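Local coordinates for protein polyketide biosynthesis enoyl-CoA isomerase PksI (Bacillus subtilis, PDB 4Q1K) that decarboxylates a 3-methylglutaconyl group tethered to the synthase PksL into a 3-methylcrotonyl moiety during biosynthesis of the antibiotic bacillaene, at residues R64-G76 and A208-R220. The protein carries 1 engineered substitution. Sequence-based numbering, arbitrary orientation.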
loop_
_atom_site.group_PDB
_atom_site.type_symbol
_atom_site.label_atom_id
_atom_site.label_comp_id
_atom_site.label_asym_id
_atom_site.label_seq_id
_atom_site.Cartn_x
_atom_site.Cartn_y
_atom_site.Cartn_z
ATOM N N ARG B 64 -21.730 13.211 -18.362
ATOM C CA ARG B 64 -22.193 11.935 -18.893
ATOM C C ARG B 64 -22.973 12.084 -20.204
ATOM O O ARG B 64 -22.945 11.186 -21.047
ATOM C CB ARG B 64 -23.049 11.205 -17.856
ATOM C CG ARG B 64 -23.708 9.938 -18.376
ATOM C CD ARG B 64 -24.477 9.224 -17.277
ATOM N NE ARG B 64 -23.587 8.578 -16.317
ATOM C CZ ARG B 64 -23.348 9.038 -15.093
ATOM N NH1 ARG B 64 -23.934 10.151 -14.675
ATOM N NH2 ARG B 64 -22.522 8.384 -14.287
ATOM N N GLN B 65 -23.669 13.206 -20.379
ATOM C CA GLN B 65 -24.500 13.412 -21.602
ATOM C C GLN B 65 -23.697 13.978 -22.743
ATOM O O GLN B 65 -24.215 14.076 -23.877
ATOM C CB GLN B 65 -25.704 14.319 -21.317
ATOM C CG GLN B 65 -26.703 13.701 -20.344
ATOM C CD GLN B 65 -27.156 12.310 -20.810
ATOM O OE1 GLN B 65 -27.429 12.095 -21.999
ATOM N NE2 GLN B 65 -27.224 11.360 -19.888
ATOM N N ASN B 66 -22.448 14.386 -22.493
ATOM C CA ASN B 66 -21.645 15.135 -23.461
ATOM C C ASN B 66 -20.312 14.462 -23.564
ATOM O O ASN B 66 -19.339 14.950 -23.001
ATOM C CB ASN B 66 -21.560 16.631 -23.083
ATOM C CG ASN B 66 -22.925 17.335 -23.212
ATOM O OD1 ASN B 66 -23.734 17.409 -22.249
ATOM N ND2 ASN B 66 -23.244 17.771 -24.435
ATOM N N PRO B 67 -20.265 13.321 -24.301
ATOM C CA PRO B 67 -19.081 12.437 -24.229
ATOM C C PRO B 67 -17.942 12.895 -25.116
ATOM O O PRO B 67 -17.496 12.130 -25.939
ATOM C CB PRO B 67 -19.618 11.053 -24.704
ATOM C CG PRO B 67 -20.829 11.393 -25.593
ATOM C CD PRO B 67 -21.389 12.688 -25.066
ATOM N N LYS B 68 -17.435 14.117 -24.923
ATOM C CA LYS B 68 -16.333 14.657 -25.707
ATOM C C LYS B 68 -15.157 14.981 -24.839
ATOM O O LYS B 68 -14.129 15.264 -25.380
ATOM C CB LYS B 68 -16.716 15.976 -26.395
ATOM C CG LYS B 68 -17.067 17.114 -25.478
ATOM C CD LYS B 68 -17.089 18.368 -26.367
ATOM C CE LYS B 68 -17.017 19.656 -25.563
ATOM N NZ LYS B 68 -16.902 20.798 -26.506
ATOM N N TYR B 69 -15.339 14.948 -23.492
ATOM C CA TYR B 69 -14.303 15.380 -22.588
ATOM C C TYR B 69 -13.369 14.200 -22.331
ATOM O O TYR B 69 -13.760 13.050 -22.388
ATOM C CB TYR B 69 -14.788 15.914 -21.252
ATOM C CG TYR B 69 -15.580 17.160 -21.476
ATOM C CD1 TYR B 69 -14.958 18.321 -21.947
ATOM C CD2 TYR B 69 -16.970 17.127 -21.369
ATOM C CE1 TYR B 69 -15.706 19.458 -22.214
ATOM C CE2 TYR B 69 -17.715 18.270 -21.598
ATOM C CZ TYR B 69 -17.056 19.418 -22.038
ATOM O OH TYR B 69 -17.780 20.566 -22.271
ATOM N N LYS B 70 -12.108 14.526 -22.086
ATOM C CA LYS B 70 -11.089 13.527 -21.726
ATOM C C LYS B 70 -10.709 13.531 -20.227
ATOM O O LYS B 70 -10.168 12.505 -19.694
ATOM C CB LYS B 70 -9.792 13.803 -22.566
ATOM C CG LYS B 70 -10.020 13.342 -24.060
ATOM C CD LYS B 70 -8.919 13.887 -24.971
ATOM C CE LYS B 70 -9.155 13.443 -26.432
ATOM N NZ LYS B 70 -7.903 13.894 -27.121
ATOM N N ALA B 71 -10.929 14.677 -19.572
ATOM C CA ALA B 71 -10.565 14.759 -18.146
ATOM C C ALA B 71 -11.491 15.737 -17.492
ATOM O O ALA B 71 -11.837 16.770 -18.075
ATOM C CB ALA B 71 -9.113 15.310 -17.982
ATOM N N VAL B 72 -11.781 15.459 -16.231
ATOM C CA VAL B 72 -12.562 16.346 -15.426
ATOM C C VAL B 72 -11.723 16.837 -14.242
ATOM O O VAL B 72 -11.002 16.024 -13.628
ATOM C CB VAL B 72 -13.772 15.579 -14.780
ATOM C CG1 VAL B 72 -14.539 16.495 -13.810
ATOM C CG2 VAL B 72 -14.649 14.884 -15.873
ATOM N N ILE B 73 -11.778 18.142 -13.946
ATOM C CA ILE B 73 -11.140 18.671 -12.725
ATOM C C ILE B 73 -12.274 19.080 -11.764
ATOM O O ILE B 73 -13.053 19.940 -12.102
ATOM C CB ILE B 73 -10.284 19.914 -13.034
ATOM C CG1 ILE B 73 -9.163 19.593 -14.072
ATOM C CG2 ILE B 73 -9.706 20.517 -11.734
ATOM C CD1 ILE B 73 -8.479 20.862 -14.628
ATOM N N LEU B 74 -12.294 18.444 -10.605
ATOM C CA LEU B 74 -13.270 18.704 -9.520
ATOM C C LEU B 74 -12.514 19.538 -8.465
ATOM O O LEU B 74 -11.445 19.123 -7.978
ATOM C CB LEU B 74 -13.810 17.411 -8.877
ATOM C CG LEU B 74 -14.689 17.550 -7.640
ATOM C CD1 LEU B 74 -15.978 18.316 -8.103
ATOM C CD2 LEU B 74 -15.067 16.150 -7.179
ATOM N N THR B 75 -13.019 20.742 -8.162
ATOM C CA THR B 75 -12.240 21.600 -7.223
ATOM C C THR B 75 -13.175 22.480 -6.456
ATOM O O THR B 75 -14.397 22.543 -6.804
ATOM C CB THR B 75 -11.211 22.479 -8.009
ATOM O OG1 THR B 75 -10.223 23.031 -7.093
ATOM C CG2 THR B 75 -11.899 23.658 -8.849
ATOM N N GLY B 76 -12.646 23.219 -5.475
ATOM C CA GLY B 76 -13.488 24.064 -4.593
ATOM C C GLY B 76 -13.266 25.545 -4.880
ATOM O O GLY B 76 -12.902 25.924 -6.004
ATOM N N ALA B 208 -3.278 20.733 -11.484
ATOM C CA ALA B 208 -4.441 19.912 -12.021
ATOM C C ALA B 208 -4.677 20.220 -13.498
ATOM O O ALA B 208 -4.932 19.283 -14.287
ATOM C CB ALA B 208 -5.701 20.175 -11.210
ATOM N N VAL B 209 -4.661 21.500 -13.867
ATOM C CA VAL B 209 -4.884 21.846 -15.310
ATOM C C VAL B 209 -3.796 21.239 -16.170
ATOM O O VAL B 209 -4.030 20.708 -17.270
ATOM C CB VAL B 209 -4.931 23.379 -15.488
ATOM C CG1 VAL B 209 -4.855 23.740 -16.979
ATOM C CG2 VAL B 209 -6.154 23.919 -14.751
ATOM N N GLU B 210 -2.541 21.363 -15.728
ATOM C CA GLU B 210 -1.457 20.792 -16.562
ATOM C C GLU B 210 -1.604 19.274 -16.680
ATOM O O GLU B 210 -1.345 18.665 -17.751
ATOM C CB GLU B 210 -0.066 21.142 -15.976
ATOM C CG GLU B 210 0.195 22.640 -16.107
ATOM C CD GLU B 210 1.378 23.147 -15.291
ATOM O OE1 GLU B 210 1.813 22.406 -14.404
ATOM O OE2 GLU B 210 1.850 24.280 -15.528
ATOM N N LEU B 211 -1.998 18.611 -15.585
ATOM C CA LEU B 211 -2.110 17.172 -15.674
ATOM C C LEU B 211 -3.321 16.855 -16.638
ATOM O O LEU B 211 -3.283 15.893 -17.400
ATOM C CB LEU B 211 -2.369 16.656 -14.271
ATOM C CG LEU B 211 -2.602 15.200 -14.017
ATOM C CD1 LEU B 211 -1.456 14.354 -14.585
ATOM C CD2 LEU B 211 -2.724 15.020 -12.490
ATOM N N ALA B 212 -4.379 17.639 -16.547
ATOM C CA ALA B 212 -5.547 17.381 -17.448
ATOM C C ALA B 212 -5.153 17.606 -18.910
ATOM O O ALA B 212 -5.653 16.903 -19.795
ATOM C CB ALA B 212 -6.706 18.324 -17.115
ATOM N N GLN B 213 -4.299 18.617 -19.159
ATOM C CA GLN B 213 -3.784 18.812 -20.518
ATOM C C GLN B 213 -3.003 17.622 -20.982
ATOM O O GLN B 213 -3.125 17.247 -22.155
ATOM C CB GLN B 213 -2.863 20.032 -20.567
ATOM C CG GLN B 213 -3.733 21.288 -20.445
ATOM C CD GLN B 213 -2.946 22.570 -20.276
ATOM O OE1 GLN B 213 -2.028 22.616 -19.514
ATOM N NE2 GLN B 213 -3.357 23.652 -20.976
ATOM N N GLU B 214 -2.178 17.057 -20.106
ATOM C CA GLU B 214 -1.458 15.797 -20.463
ATOM C C GLU B 214 -2.410 14.636 -20.752
ATOM O O GLU B 214 -2.245 13.919 -21.725
ATOM C CB GLU B 214 -0.366 15.477 -19.429
ATOM C CG GLU B 214 0.666 16.591 -19.445
ATOM C CD GLU B 214 1.638 16.486 -18.248
ATOM O OE1 GLU B 214 1.597 15.459 -17.570
ATOM O OE2 GLU B 214 2.391 17.416 -17.918
ATOM N N LEU B 215 -3.437 14.456 -19.920
ATOM C CA LEU B 215 -4.360 13.386 -20.168
ATOM C C LEU B 215 -5.063 13.594 -21.516
ATOM O O LEU B 215 -5.354 12.618 -22.209
ATOM C CB LEU B 215 -5.392 13.333 -19.034
ATOM C CG LEU B 215 -4.865 12.715 -17.722
ATOM C CD1 LEU B 215 -5.824 13.075 -16.573
ATOM C CD2 LEU B 215 -4.659 11.177 -17.872
ATOM N N ALA B 216 -5.410 14.850 -21.797
ATOM C CA ALA B 216 -6.091 15.165 -23.063
ATOM C C ALA B 216 -5.271 14.975 -24.298
ATOM O O ALA B 216 -5.755 15.130 -25.417
ATOM C CB ALA B 216 -6.713 16.608 -23.037
ATOM N N GLU B 217 -3.983 14.662 -24.143
ATOM C CA GLU B 217 -3.228 14.213 -25.317
ATOM C C GLU B 217 -3.558 12.810 -25.811
ATOM O O GLU B 217 -3.183 12.498 -26.925
ATOM C CB GLU B 217 -1.745 14.265 -24.997
ATOM C CG GLU B 217 -1.327 15.718 -24.785
ATOM C CD GLU B 217 0.108 15.813 -24.268
ATOM O OE1 GLU B 217 0.809 14.783 -24.126
ATOM O OE2 GLU B 217 0.524 16.943 -24.008
ATOM N N LYS B 218 -4.289 11.998 -25.016
ATOM C CA LYS B 218 -4.634 10.605 -25.372
ATOM C C LYS B 218 -5.986 10.581 -26.104
ATOM O O LYS B 218 -6.756 11.518 -25.917
ATOM C CB LYS B 218 -4.887 9.816 -24.076
ATOM C CG LYS B 218 -3.554 9.344 -23.431
ATOM C CD LYS B 218 -2.696 10.569 -23.026
ATOM C CE LYS B 218 -1.579 10.276 -22.034
ATOM N NZ LYS B 218 -0.743 11.455 -21.651
ATOM N N PRO B 219 -6.275 9.511 -26.843
ATOM C CA PRO B 219 -7.617 9.304 -27.382
ATOM C C PRO B 219 -8.573 9.051 -26.242
ATOM O O PRO B 219 -8.234 8.316 -25.293
ATOM C CB PRO B 219 -7.503 8.030 -28.268
ATOM C CG PRO B 219 -6.028 7.817 -28.419
ATOM C CD PRO B 219 -5.349 8.409 -27.208
ATOM N N ARG B 220 -9.735 9.718 -26.293
ATOM C CA ARG B 220 -10.737 9.506 -25.270
ATOM C C ARG B 220 -11.151 8.027 -25.085
ATOM O O ARG B 220 -11.270 7.561 -23.957
ATOM C CB ARG B 220 -11.984 10.316 -25.642
ATOM C CG ARG B 220 -13.034 10.255 -24.522
ATOM C CD ARG B 220 -14.308 11.000 -24.923
ATOM N NE ARG B 220 -15.211 11.221 -23.783
ATOM C CZ ARG B 220 -16.164 10.362 -23.445
ATOM N NH1 ARG B 220 -16.330 9.273 -24.182
ATOM N NH2 ARG B 220 -16.978 10.618 -22.447
HETATM O O HOH W 1 -17.416 13.495 -21.334
#
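The ammonium group of Lys70 is gripped by two backbone carbonyls of the turn that leaves helix 201-215: NZ donates to Lys218 O at 2.9 Å and to Ala216 O at 3.0 Å, the latter from above the carbonyl plane. The Lys70 chain, extended beyond CG, passes between the methyl of Ala216 and CB of Arg220, combining aliphatic packing with the polar anchor at its tip. Arg220 answers in the reverse direction. Straight from CG to NE, with CG anti to the backbone N (chi1 -174°), it delivers NE to Tyr69 O at 2.7 Å, a short but bent bond (140° at the hydrogen). Pro67 O lies over one guanidinium face, while NH2 forms a salt bridge with Glu113 and shares a water with the backbone O of Asn66. Beyond this polar end the contact turns apolar: Ala71 CB meets Ala212 CB at 4.0 Å, and Ile73 rests CD1 against Val209 CG2 and CG2 against Ala208 CB. With alanines on the facing side, helix 208-215 and strand 71-75 come within 8.5 Å between axes, nearly antiparallel (167°). The whole illustrates a helix laid against a parallel strand of the crotonase fold's central sheet, the connection into helix 220-252 tied to the strand's entry by Lys70 and Arg220.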